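AfJAMM (Archaeoglobus fulgidus, PDB 1R5X) binds zinc through a metalloprotease-like JAMM site and is probably a metallopeptidase of the JAB/MPN family. Local coordinates at residues 32-37 / 80-85; 13-18 / 125-130; 72-77 / 97-102. All coordinates share one frame; numbering follows the deposited sequence.

Overall arrangement
From the N terminus, the chain first supplies residues 13-18, which meet the chain's last strand at 125-130, so contact 2 closes a loop that takes in nearly the whole modelled domain. Contacts 1 and 3 both lie within that loop. After helix 17-30, residues 32-37 lead into strand 36-40 and pair with 80-85 at the zinc-bearing end of strand 76-81, forming contact 1. Contact 3 joins the start of the same strand to the loop leading from helix 90-95 into strand 102-107, and its segments alternate with those of contact 1, so the two loops cross. Their centres lie about 19 Å apart, on opposite sides of the chain's centre.

Contact 1: 32-37 / 80-85; sequences PDEFIA and SHPSPS. With ZN (zinc ion), chain C.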
ATOM      1  N   PRO A  32      -2.921  -4.228  16.733  1.00 24.81           N
ATOM      2  CA  PRO A  32      -2.602  -2.794  16.741  1.00 25.35           C
ATOM      3  C   PRO A  32      -1.217  -2.380  16.240  1.00 26.94           C
ATOM      4  O   PRO A  32      -0.845  -1.201  16.321  1.00 26.31           O
ATOM      5  CB  PRO A  32      -2.789  -2.421  18.201  1.00 26.18           C
ATOM      6  CG  PRO A  32      -2.233  -3.622  18.890  1.00 23.76           C
ATOM      7  CD  PRO A  32      -2.805  -4.782  18.098  1.00 26.01           C
ATOM      8  N   ASP A  33      -0.451  -3.340  15.743  1.00 28.60           N
ATOM      9  CA  ASP A  33       0.879  -3.042  15.227  1.00 31.10           C
ATOM     10  C   ASP A  33       0.792  -2.732  13.739  1.00 31.87           C
ATOM     11  O   ASP A  33      -0.221  -3.003  13.096  1.00 33.21           O
ATOM     12  CB  ASP A  33       1.817  -4.224  15.482  1.00 31.19           C
ATOM     13  CG  ASP A  33       1.959  -4.534  16.963  1.00 32.64           C
ATOM     14  OD1 ASP A  33       2.249  -3.598  17.732  1.00 31.96           O
ATOM     15  OD2 ASP A  33       1.777  -5.699  17.364  1.00 35.90           O
ATOM     16  N   GLU A  34       1.850  -2.154  13.190  1.00 32.55           N
ATOM     17  CA  GLU A  34       1.845  -1.810  11.781  1.00 32.20           C
ATOM     18  C   GLU A  34       2.281  -2.953  10.886  1.00 30.71           C
ATOM     19  O   GLU A  34       3.184  -3.715  11.214  1.00 30.56           O
ATOM     20  CB  GLU A  34       2.732  -0.591  11.524  1.00 33.38           C
ATOM     21  CG  GLU A  34       2.329   0.621  12.341  1.00 39.62           C
ATOM     22  CD  GLU A  34       2.972   1.903  11.852  1.00 42.11           C
ATOM     23  OE1 GLU A  34       4.210   1.930  11.691  1.00 43.47           O
ATOM     24  OE2 GLU A  34       2.235   2.890  11.637  1.00 44.26           O
ATOM     25  N   PHE A  35       1.607  -3.071   9.754  1.00 28.84           N
ATOM     26  CA  PHE A  35       1.927  -4.091   8.775  1.00 28.35           C
ATOM     27  C   PHE A  35       2.743  -3.403   7.675  1.00 26.44           C
ATOM     28  O   PHE A  35       2.422  -2.290   7.271  1.00 26.02           O
ATOM     29  CB  PHE A  35       0.630  -4.666   8.198  1.00 28.64           C
ATOM     30  CG  PHE A  35       0.792  -5.301   6.849  1.00 27.17           C
ATOM     31  CD1 PHE A  35       1.522  -6.475   6.696  1.00 29.46           C
ATOM     32  CD2 PHE A  35       0.213  -4.719   5.728  1.00 27.82           C
ATOM     33  CE1 PHE A  35       1.676  -7.059   5.430  1.00 31.04           C
ATOM     34  CE2 PHE A  35       0.357  -5.288   4.465  1.00 26.49           C
ATOM     35  CZ  PHE A  35       1.087  -6.459   4.313  1.00 28.72           C
ATOM     36  N   ILE A  36       3.807  -4.044   7.210  1.00 24.62           N
ATOM     37  CA  ILE A  36       4.606  -3.468   6.130  1.00 25.47           C
ATOM     38  C   ILE A  36       5.065  -4.548   5.155  1.00 23.04           C
ATOM     39  O   ILE A  36       5.445  -5.649   5.554  1.00 23.70           O
ATOM     40  CB  ILE A  36       5.850  -2.717   6.653  1.00 27.38           C
ATOM     41  CG1 ILE A  36       6.573  -2.065   5.468  1.00 28.77           C
ATOM     42  CG2 ILE A  36       6.781  -3.682   7.384  1.00 29.38           C
ATOM     43  CD1 ILE A  36       7.642  -1.079   5.846  1.00 33.16           C
ATOM     44  N   ALA A  37       5.028  -4.229   3.871  1.00 21.70           N
ATOM     45  CA  ALA A  37       5.429  -5.186   2.854  1.00 20.19           C
ATOM     46  C   ALA A  37       5.710  -4.491   1.531  1.00 20.96           C
ATOM     47  O   ALA A  37       5.483  -3.284   1.379  1.00 20.50           O
ATOM     48  CB  ALA A  37       4.333  -6.241   2.677  1.00 18.69           C
ATOM     49  N   SER A  80       0.525  -0.110   7.207  1.00 26.45           N
ATOM     50  CA  SER A  80      -0.674   0.375   7.868  1.00 28.33           C
ATOM     51  C   SER A  80      -0.460   1.242   9.091  1.00 27.92           C
ATOM     52  O   SER A  80       0.645   1.349   9.617  1.00 25.76           O
ATOM     53  CB  SER A  80      -1.571  -0.818   8.207  1.00 26.50           C
ATOM     54  OG  SER A  80      -0.869  -1.753   9.007  1.00 31.23           O
ATOM     55  N   HIS A  81      -1.560   1.852   9.515  1.00 28.68           N
ATOM     56  CA  HIS A  81      -1.619   2.737  10.673  1.00 27.70           C
ATOM     57  C   HIS A  81      -2.794   2.286  11.528  1.00 28.58           C
ATOM     58  O   HIS A  81      -3.910   2.141  11.026  1.00 28.21           O
ATOM     59  CB  HIS A  81      -1.881   4.166  10.225  1.00 26.54           C
ATOM     60  CG  HIS A  81      -0.722   4.814   9.539  1.00 27.97           C
ATOM     61  ND1 HIS A  81      -0.840   6.005   8.851  1.00 27.48           N
ATOM     62  CD2 HIS A  81       0.582   4.459   9.456  1.00 27.59           C
ATOM     63  CE1 HIS A  81       0.341   6.352   8.374  1.00 28.31           C
ATOM     64  NE2 HIS A  81       1.220   5.431   8.725  1.00 28.10           N
ATOM     65  N   PRO A  82      -2.571   2.087  12.833  1.00 30.73           N
ATOM     66  CA  PRO A  82      -3.637   1.650  13.740  1.00 30.95           C
ATOM     67  C   PRO A  82      -4.696   2.717  14.054  1.00 34.04           C
ATOM     68  O   PRO A  82      -5.586   2.492  14.877  1.00 33.32           O
ATOM     69  CB  PRO A  82      -2.864   1.205  14.970  1.00 30.93           C
ATOM     70  CG  PRO A  82      -1.708   2.157  14.985  1.00 30.45           C
ATOM     71  CD  PRO A  82      -1.282   2.181  13.541  1.00 30.49           C
ATOM     72  N   SER A  83      -4.604   3.875  13.406  1.00 36.31           N
ATOM     73  CA  SER A  83      -5.585   4.933  13.625  1.00 39.17           C
ATOM     74  C   SER A  83      -6.250   5.281  12.287  1.00 40.19           C
ATOM     75  O   SER A  83      -5.694   5.011  11.223  1.00 39.42           O
ATOM     76  CB  SER A  83      -4.921   6.164  14.238  1.00 38.36           C
ATOM     77  OG  SER A  83      -3.788   6.561  13.484  1.00 43.20           O
ATOM     78  N   PRO A  84      -7.461   5.865  12.333  1.00 41.32           N
ATOM     79  CA  PRO A  84      -8.276   6.277  11.177  1.00 44.29           C
ATOM     80  C   PRO A  84      -7.701   7.296  10.172  1.00 46.40           C
ATOM     81  O   PRO A  84      -8.463   7.948   9.460  1.00 47.83           O
ATOM     82  CB  PRO A  84      -9.554   6.802  11.825  1.00 43.45           C
ATOM     83  CG  PRO A  84      -9.633   5.996  13.107  1.00 43.99           C
ATOM     84  CD  PRO A  84      -8.208   6.055  13.587  1.00 41.34           C
ATOM     85  N   SER A  85      -6.379   7.430  10.093  1.00 48.99           N
ATOM     86  CA  SER A  85      -5.748   8.371   9.155  1.00 50.98           C
ATOM     87  C   SER A  85      -4.764   7.744   8.179  1.00 51.54           C
ATOM     88  O   SER A  85      -3.902   6.947   8.565  1.00 51.62           O
ATOM     89  CB  SER A  85      -5.034   9.477   9.926  1.00 52.13           C
ATOM     90  OG  SER A  85      -3.731   9.690   9.412  1.00 54.02           O
TER
HETATM   91 ZN    ZN C 122       3.091   5.471   8.092  1.00 55.82          ZN
HETATM   92  O   HOH W   1      -1.861  -0.722  11.521  1.00 26.98           O
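Residues 34-35 run beside Ser80 where strand 36-40 begins and strand 76-81 ends, with Ser80 N donating to Phe35 O, an oxygen whose place is less sure. The firmer bond uses a side chain: Phe35 N donates to Ser80 OG at 2.9 Å, with an N-H...O angle of 161°. Ser80 takes up this role because its OG stands between its own backbone N and carbonyl carbon (chi1 57°), where it also lies 3.4 Å from Phe35 CB. A water joins the same OG to Asp33 O, extending the link beyond the strand pair.

Glu34 reaches across with an extended chain. Glu34 OE2 comes to the edge of the His81 ring, 3.2 Å from His81 CD2, with carboxylate and ring only 14° from coplanar. Glu34 OE2 is also 3.0 Å from Ser80 O, two acceptors that share no hydrogen bond. His81 binds the zinc ion through NE2 at 2.0 Å, and its ND1 donates to Ser85 O in the plane of the ring, a second-shell bond that, together with the zinc bond, holds the ring's rotation. Farther along, Pro82 CB packs on Pro32 O at 3.4 Å.

His79 and Asp92 complete the protein's share of the JAMM zinc site. Phe35 packs on Ala26 and Ala30, and Ser80 on Ala27, of helix 17-30, while the backbone of His81 pairs with strand 102-107.

Contact 2: 13-18 / 125-130; sequences MKISRG and VELEVV
Ile15 and Val129 pair in a short parallel beta bridge that brings the first and last strands of the JAB-domain sheet together. Ile15 N donates to Glu128 O at 3.0 Å, in the carbonyl plane. Ile15 O in turn accepts from Val130 N, which stands 37° above the plane of that carbonyl. The Val129 CA-H also points to Ile15 O.

On the buried side, Leu127 crosses Ile15 at about a right angle, with Leu127 CG 3.9 Å from Ile15 CG2. Leu127 CG lies anti to the backbone N (chi1 179°), which carries the two methyls across to the other strand; Leu127 CD1 lies 3.5 Å from Met13 O and also meets Lys14 CA. An alanine here would be likely to open a gap beside Ile15 CG2 and take away one of the apolar groups packed against Met13. The other side of the pairing holds Lys14 CB, packed on Val130 CG2 at 3.8 Å. Arg17 also reaches Val129, but the place of the Val129 CG1 methyl it meets is doubtful.

Beyond the paired backbones, two waters bridge the segments, both donating to Met13 O: one also donates to Glu126 O, the other accepts from Glu128 N. Strand 45-51 flanks strand 14-15 in the sheet, and its Met46 touches Met13, Ile15 and Leu127, while Ile104 meets Ile15 and Leu127 from strand 102-107. Ser16 is the N-cap of helix 17-30, where its OG is hydrogen-bonded to Leu19 N.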
ATOM      1  N   MET A  13      -1.377   1.907 -14.232  1.00 30.04           N
ATOM      2  CA  MET A  13      -1.279   0.886 -13.192  1.00 29.90           C
ATOM      3  C   MET A  13      -2.566   0.723 -12.379  1.00 29.38           C
ATOM      4  O   MET A  13      -3.174   1.702 -11.947  1.00 30.21           O
ATOM      5  CB  MET A  13      -0.115   1.233 -12.252  1.00 28.33           C
ATOM      6  CG  MET A  13       0.180   0.206 -11.167  1.00 29.58           C
ATOM      7  SD  MET A  13       0.726  -1.390 -11.824  1.00 31.11           S
ATOM      8  CE  MET A  13       2.464  -1.069 -12.119  1.00 30.81           C
ATOM      9  N   LYS A  14      -2.976  -0.528 -12.192  1.00 29.08           N
ATOM     10  CA  LYS A  14      -4.156  -0.864 -11.398  1.00 28.02           C
ATOM     11  C   LYS A  14      -3.734  -1.946 -10.408  1.00 27.84           C
ATOM     12  O   LYS A  14      -2.685  -2.570 -10.578  1.00 25.05           O
ATOM     13  CB  LYS A  14      -5.291  -1.383 -12.291  1.00 30.65           C
ATOM     14  CG  LYS A  14      -5.898  -0.317 -13.192  1.00 34.22           C
ATOM     15  CD  LYS A  14      -7.102  -0.820 -13.979  1.00 37.15           C
ATOM     16  CE  LYS A  14      -7.784   0.348 -14.699  1.00 40.89           C
ATOM     17  NZ  LYS A  14      -9.055  -0.028 -15.392  1.00 40.28           N
ATOM     18  N   ILE A  15      -4.538  -2.151  -9.368  1.00 26.23           N
ATOM     19  CA  ILE A  15      -4.242  -3.164  -8.363  1.00 25.04           C
ATOM     20  C   ILE A  15      -5.338  -4.238  -8.388  1.00 25.64           C
ATOM     21  O   ILE A  15      -6.521  -3.914  -8.436  1.00 22.18           O
ATOM     22  CB  ILE A  15      -4.144  -2.536  -6.948  1.00 23.86           C
ATOM     23  CG1 ILE A  15      -3.798  -3.618  -5.922  1.00 23.49           C
ATOM     24  CG2 ILE A  15      -5.459  -1.847  -6.574  1.00 22.94           C
ATOM     25  CD1 ILE A  15      -3.397  -3.066  -4.549  1.00 23.15           C
ATOM     26  N   SER A  16      -4.939  -5.511  -8.379  1.00 26.84           N
ATOM     27  CA  SER A  16      -5.904  -6.610  -8.414  1.00 28.48           C
ATOM     28  C   SER A  16      -6.727  -6.647  -7.132  1.00 28.07           C
ATOM     29  O   SER A  16      -6.232  -6.323  -6.054  1.00 28.51           O
ATOM     30  CB  SER A  16      -5.189  -7.959  -8.632  1.00 29.86           C
ATOM     31  OG  SER A  16      -4.474  -8.395  -7.490  1.00 29.34           O
ATOM     32  N   ARG A  17      -7.990  -7.025  -7.256  1.00 30.52           N
ATOM     33  CA  ARG A  17      -8.876  -7.090  -6.099  1.00 30.89           C
ATOM     34  C   ARG A  17      -8.337  -8.018  -5.024  1.00 29.01           C
ATOM     35  O   ARG A  17      -8.387  -7.701  -3.836  1.00 30.67           O
ATOM     36  CB  ARG A  17     -10.270  -7.525  -6.539  1.00 34.19           C
ATOM     37  CG  ARG A  17     -11.222  -6.363  -6.678  1.00 40.32           C
ATOM     38  CD  ARG A  17     -11.895  -6.056  -5.340  1.00 45.81           C
ATOM     39  NE  ARG A  17     -12.453  -4.704  -5.264  1.00 48.62           N
ATOM     40  CZ  ARG A  17     -13.078  -4.079  -6.263  1.00 49.65           C
ATOM     41  NH1 ARG A  17     -13.230  -4.671  -7.441  1.00 49.81           N
ATOM     42  NH2 ARG A  17     -13.565  -2.857  -6.080  1.00 50.76           N
ATOM     43  N   GLY A  18      -7.811  -9.156  -5.450  1.00 26.78           N
ATOM     44  CA  GLY A  18      -7.256 -10.110  -4.511  1.00 26.58           C
ATOM     45  C   GLY A  18      -6.117  -9.536  -3.695  1.00 27.34           C
ATOM     46  O   GLY A  18      -6.010  -9.800  -2.490  1.00 26.69           O
ATOM     47  N   VAL A 125      -2.174   9.668  -5.200  1.00 33.70           N
ATOM     48  CA  VAL A 125      -2.294   9.001  -6.490  1.00 30.57           C
ATOM     49  C   VAL A 125      -3.552   8.158  -6.627  1.00 30.79           C
ATOM     50  O   VAL A 125      -3.936   7.438  -5.710  1.00 30.95           O
ATOM     51  CB  VAL A 125      -1.068   8.088  -6.740  1.00 30.49           C
ATOM     52  CG1 VAL A 125      -1.302   7.205  -7.970  1.00 26.20           C
ATOM     53  CG2 VAL A 125       0.183   8.952  -6.906  1.00 27.11           C
ATOM     54  N   GLU A 126      -4.174   8.242  -7.795  1.00 30.39           N
ATOM     55  CA  GLU A 126      -5.381   7.489  -8.082  1.00 31.72           C
ATOM     56  C   GLU A 126      -5.008   6.067  -8.522  1.00 31.61           C
ATOM     57  O   GLU A 126      -4.412   5.870  -9.576  1.00 31.15           O
ATOM     58  CB  GLU A 126      -6.166   8.176  -9.201  1.00 34.48           C
ATOM     59  CG  GLU A 126      -7.552   7.597  -9.442  1.00 38.19           C
ATOM     60  CD  GLU A 126      -8.537   7.998  -8.362  1.00 41.94           C
ATOM     61  OE1 GLU A 126      -8.119   8.667  -7.388  1.00 43.13           O
ATOM     62  OE2 GLU A 126      -9.730   7.649  -8.490  1.00 42.82           O
ATOM     63  N   LEU A 127      -5.361   5.079  -7.711  1.00 30.63           N
ATOM     64  CA  LEU A 127      -5.058   3.694  -8.043  1.00 29.85           C
ATOM     65  C   LEU A 127      -6.372   2.936  -8.104  1.00 29.75           C
ATOM     66  O   LEU A 127      -6.991   2.672  -7.076  1.00 28.95           O
ATOM     67  CB  LEU A 127      -4.134   3.076  -6.981  1.00 28.61           C
ATOM     68  CG  LEU A 127      -3.725   1.602  -7.148  1.00 27.22           C
ATOM     69  CD1 LEU A 127      -3.007   1.400  -8.482  1.00 27.02           C
ATOM     70  CD2 LEU A 127      -2.825   1.194  -5.980  1.00 23.23           C
ATOM     71  N   GLU A 128      -6.798   2.596  -9.314  1.00 28.75           N
ATOM     72  CA  GLU A 128      -8.048   1.882  -9.495  1.00 30.28           C
ATOM     73  C   GLU A 128      -7.883   0.376  -9.329  1.00 30.68           C
ATOM     74  O   GLU A 128      -6.812  -0.182  -9.589  1.00 28.31           O
ATOM     75  CB  GLU A 128      -8.644   2.216 -10.870  1.00 29.96           C
ATOM     76  CG  GLU A 128      -9.051   3.688 -10.987  1.00 34.14           C
ATOM     77  CD  GLU A 128      -9.677   4.040 -12.323  1.00 36.56           C
ATOM     78  OE1 GLU A 128     -10.774   3.532 -12.634  1.00 40.66           O
ATOM     79  OE2 GLU A 128      -9.069   4.834 -13.066  1.00 39.98           O
ATOM     80  N   VAL A 129      -8.950  -0.266  -8.867  1.00 32.40           N
ATOM     81  CA  VAL A 129      -8.960  -1.708  -8.659  1.00 36.09           C
ATOM     82  C   VAL A 129      -9.425  -2.383  -9.943  1.00 37.57           C
ATOM     83  O   VAL A 129     -10.359  -1.917 -10.586  1.00 39.61           O
ATOM     84  CB  VAL A 129      -9.929  -2.099  -7.525  1.00 36.74           C
ATOM     85  CG1 VAL A 129      -9.810  -3.576  -7.233  1.00 39.39           C
ATOM     86  CG2 VAL A 129      -9.635  -1.276  -6.277  1.00 37.10           C
ATOM     87  N   VAL A 130      -8.770  -3.469 -10.322  1.00 40.58           N
ATOM     88  CA  VAL A 130      -9.149  -4.189 -11.531  1.00 44.20           C
ATOM     89  C   VAL A 130     -10.585  -4.701 -11.409  1.00 47.76           C
ATOM     90  O   VAL A 130     -10.989  -5.217 -10.360  1.00 45.58           O
ATOM     91  CB  VAL A 130      -8.207  -5.388 -11.794  1.00 43.63           C
ATOM     92  CG1 VAL A 130      -8.647  -6.139 -13.038  1.00 44.23           C
ATOM     93  CG2 VAL A 130      -6.784  -4.900 -11.963  1.00 43.85           C
TER
HETATM   94  O   HOH W   2      -2.248   4.183 -10.698  1.00 23.94           O
HETATM   95  O   HOH W   3      -5.642   3.000 -11.620  1.00 33.33           O

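Contact 3: 72-77 / 97-102; sequences MKVFGT and TRFGKY
Gly76 and Tyr102 pair in a parallel beta bridge that joins strands 76-81 and 102-107 of the JAB-domain sheet, next to a classic beta bulge in which Phe75 and Gly76 both face Leu39. Among the hydrogen bonds, Tyr102 N donates to Phe75 O at 3.0 Å, nearly straight (170°) and in the carbonyl plane. Lys101 N adds a weak, bent bond to the same oxygen, and Thr77 N also donates to Tyr102 O, whose position is less certain.

Glycines make the close backbone approach possible. The CA atoms of Gly76 and Gly100 are 3.7 Å apart; a side chain on Gly100, whose phi is positive, would run into the Phe75-Gly76 peptide, and at the backbone angles of Gly76 a CB would be jammed against Phe75 O. CA-H...O contacts supplement the bonds, from Gly100 CA to Phe75 O and from Gly76 CA to Phe99 O.

Apolar contacts gather at Phe99. Val74 CG1 approaches Phe99 CB at 4.1 Å, and Thr77 CG2 touches Phe99 CB at 3.5 Å; the Thr77 hydroxyl is bonded instead to His103 ND1. Leu38 of strand 36-40 also touches Phe99. The oxygen that accepts from Tyr102 N, Phe75 O, also lies in the plane of the Tyr102 ring at its edge, 3.5 Å from Tyr102 CD1.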
ATOM      1  N   MET A  72      13.951  -9.118  -8.472  1.00 51.85           N
ATOM      2  CA  MET A  72      12.604  -8.847  -8.967  1.00 50.56           C
ATOM      3  C   MET A  72      12.272  -7.361  -8.868  1.00 49.20           C
ATOM      4  O   MET A  72      12.775  -6.657  -7.995  1.00 48.73           O
ATOM      5  CB  MET A  72      11.574  -9.678  -8.200  1.00 51.09           C
ATOM      6  N   LYS A  73      11.422  -6.891  -9.773  1.00 48.42           N
ATOM      7  CA  LYS A  73      11.024  -5.491  -9.788  1.00 47.70           C
ATOM      8  C   LYS A  73      10.094  -5.172  -8.622  1.00 46.69           C
ATOM      9  O   LYS A  73       9.203  -5.957  -8.288  1.00 46.33           O
ATOM     10  CB  LYS A  73      10.325  -5.150 -11.107  1.00 47.86           C
ATOM     11  N   VAL A  74      10.315  -4.015  -8.008  1.00 43.65           N
ATOM     12  CA  VAL A  74       9.504  -3.571  -6.886  1.00 42.27           C
ATOM     13  C   VAL A  74       8.685  -2.357  -7.305  1.00 39.78           C
ATOM     14  O   VAL A  74       9.236  -1.300  -7.607  1.00 38.66           O
ATOM     15  CB  VAL A  74      10.395  -3.199  -5.673  1.00 43.98           C
ATOM     16  CG1 VAL A  74       9.546  -2.642  -4.549  1.00 43.54           C
ATOM     17  CG2 VAL A  74      11.160  -4.430  -5.196  1.00 45.43           C
ATOM     18  N   PHE A  75       7.366  -2.524  -7.332  1.00 36.97           N
ATOM     19  CA  PHE A  75       6.457  -1.448  -7.712  1.00 33.36           C
ATOM     20  C   PHE A  75       6.306  -0.415  -6.602  1.00 31.32           C
ATOM     21  O   PHE A  75       6.037   0.754  -6.861  1.00 30.51           O
ATOM     22  CB  PHE A  75       5.071  -2.014  -8.056  1.00 33.27           C
ATOM     23  CG  PHE A  75       5.010  -2.750  -9.371  1.00 32.80           C
ATOM     24  CD1 PHE A  75       3.800  -3.243  -9.839  1.00 32.34           C
ATOM     25  CD2 PHE A  75       6.149  -2.931 -10.149  1.00 33.15           C
ATOM     26  CE1 PHE A  75       3.717  -3.906 -11.066  1.00 33.05           C
ATOM     27  CE2 PHE A  75       6.076  -3.594 -11.378  1.00 34.44           C
ATOM     28  CZ  PHE A  75       4.856  -4.081 -11.837  1.00 32.07           C
ATOM     29  N   GLY A  76       6.474  -0.857  -5.362  1.00 31.40           N
ATOM     30  CA  GLY A  76       6.329   0.053  -4.245  1.00 27.46           C
ATOM     31  C   GLY A  76       6.162  -0.637  -2.900  1.00 27.58           C
ATOM     32  O   GLY A  76       6.564  -1.796  -2.708  1.00 24.35           O
ATOM     33  N   THR A  77       5.565   0.084  -1.958  1.00 23.93           N
ATOM     34  CA  THR A  77       5.363  -0.439  -0.623  1.00 23.53           C
ATOM     35  C   THR A  77       3.952  -0.242  -0.129  1.00 22.95           C
ATOM     36  O   THR A  77       3.162   0.494  -0.707  1.00 23.13           O
ATOM     37  CB  THR A  77       6.282   0.249   0.402  1.00 25.91           C
ATOM     38  OG1 THR A  77       5.834   1.599   0.616  1.00 28.78           O
ATOM     39  CG2 THR A  77       7.713   0.274  -0.097  1.00 29.77           C
ATOM     40  N   THR A  97      10.789   7.189  -0.778  1.00 53.70           N
ATOM     41  CA  THR A  97      11.913   7.490  -1.663  1.00 55.24           C
ATOM     42  C   THR A  97      12.826   6.305  -1.976  1.00 56.12           C
ATOM     43  O   THR A  97      13.777   6.446  -2.746  1.00 56.91           O
ATOM     44  CB  THR A  97      12.794   8.613  -1.072  1.00 55.12           C
ATOM     45  OG1 THR A  97      13.318   8.192   0.193  1.00 54.79           O
ATOM     46  CG2 THR A  97      11.982   9.888  -0.879  1.00 55.30           C
ATOM     47  N   ARG A  98      12.542   5.137  -1.410  1.00 56.20           N
ATOM     48  CA  ARG A  98      13.411   3.992  -1.647  1.00 55.97           C
ATOM     49  C   ARG A  98      12.865   2.789  -2.417  1.00 54.95           C
ATOM     50  O   ARG A  98      13.586   2.198  -3.220  1.00 55.28           O
ATOM     51  CB  ARG A  98      13.986   3.503  -0.313  1.00 57.34           C
ATOM     52  CG  ARG A  98      14.858   4.522   0.400  1.00 57.90           C
ATOM     53  N   PHE A  99      11.611   2.416  -2.190  1.00 53.24           N
ATOM     54  CA  PHE A  99      11.081   1.245  -2.878  1.00 51.46           C
ATOM     55  C   PHE A  99       9.898   1.463  -3.807  1.00 48.26           C
ATOM     56  O   PHE A  99       8.754   1.531  -3.360  1.00 48.96           O
ATOM     57  CB  PHE A  99      10.712   0.163  -1.860  1.00 54.44           C
ATOM     58  CG  PHE A  99      11.871  -0.322  -1.042  1.00 56.67           C
ATOM     59  CD1 PHE A  99      12.393   0.462  -0.018  1.00 58.05           C
ATOM     60  CD2 PHE A  99      12.446  -1.562  -1.297  1.00 57.46           C
ATOM     61  CE1 PHE A  99      13.472   0.019   0.742  1.00 58.27           C
ATOM     62  CE2 PHE A  99      13.527  -2.016  -0.544  1.00 58.65           C
ATOM     63  CZ  PHE A  99      14.040  -1.223   0.478  1.00 58.91           C
ATOM     64  N   GLY A 100      10.182   1.549  -5.104  1.00 43.80           N
ATOM     65  CA  GLY A 100       9.133   1.718  -6.093  1.00 37.67           C
ATOM     66  C   GLY A 100       8.478   3.080  -6.164  1.00 34.48           C
ATOM     67  O   GLY A 100       8.821   3.995  -5.413  1.00 34.43           O
ATOM     68  N   LYS A 101       7.504   3.194  -7.061  1.00 31.05           N
ATOM     69  CA  LYS A 101       6.787   4.448  -7.290  1.00 29.56           C
ATOM     70  C   LYS A 101       5.425   4.558  -6.608  1.00 26.37           C
ATOM     71  O   LYS A 101       4.900   5.659  -6.452  1.00 23.81           O
ATOM     72  CB  LYS A 101       6.593   4.650  -8.796  1.00 30.64           C
ATOM     73  CG  LYS A 101       7.895   4.699  -9.588  1.00 34.13           C
ATOM     74  CD  LYS A 101       7.646   4.819 -11.088  1.00 35.44           C
ATOM     75  CE  LYS A 101       8.960   4.959 -11.848  1.00 38.22           C
ATOM     76  NZ  LYS A 101       8.774   5.053 -13.325  1.00 37.29           N
ATOM     77  N   TYR A 102       4.854   3.420  -6.219  1.00 23.62           N
ATOM     78  CA  TYR A 102       3.542   3.397  -5.580  1.00 24.21           C
ATOM     79  C   TYR A 102       3.649   3.009  -4.113  1.00 23.41           C
ATOM     80  O   TYR A 102       4.242   1.989  -3.770  1.00 24.90           O
ATOM     81  CB  TYR A 102       2.615   2.409  -6.297  1.00 26.45           C
ATOM     82  CG  TYR A 102       2.477   2.654  -7.784  1.00 29.25           C
ATOM     83  CD1 TYR A 102       3.481   2.270  -8.671  1.00 29.19           C
ATOM     84  CD2 TYR A 102       1.350   3.300  -8.301  1.00 28.92           C
ATOM     85  CE1 TYR A 102       3.367   2.529 -10.051  1.00 30.55           C
ATOM     86  CE2 TYR A 102       1.229   3.560  -9.664  1.00 31.53           C
ATOM     87  CZ  TYR A 102       2.241   3.175 -10.528  1.00 30.25           C
ATOM     88  OH  TYR A 102       2.128   3.462 -11.860  1.00 34.21           O
TER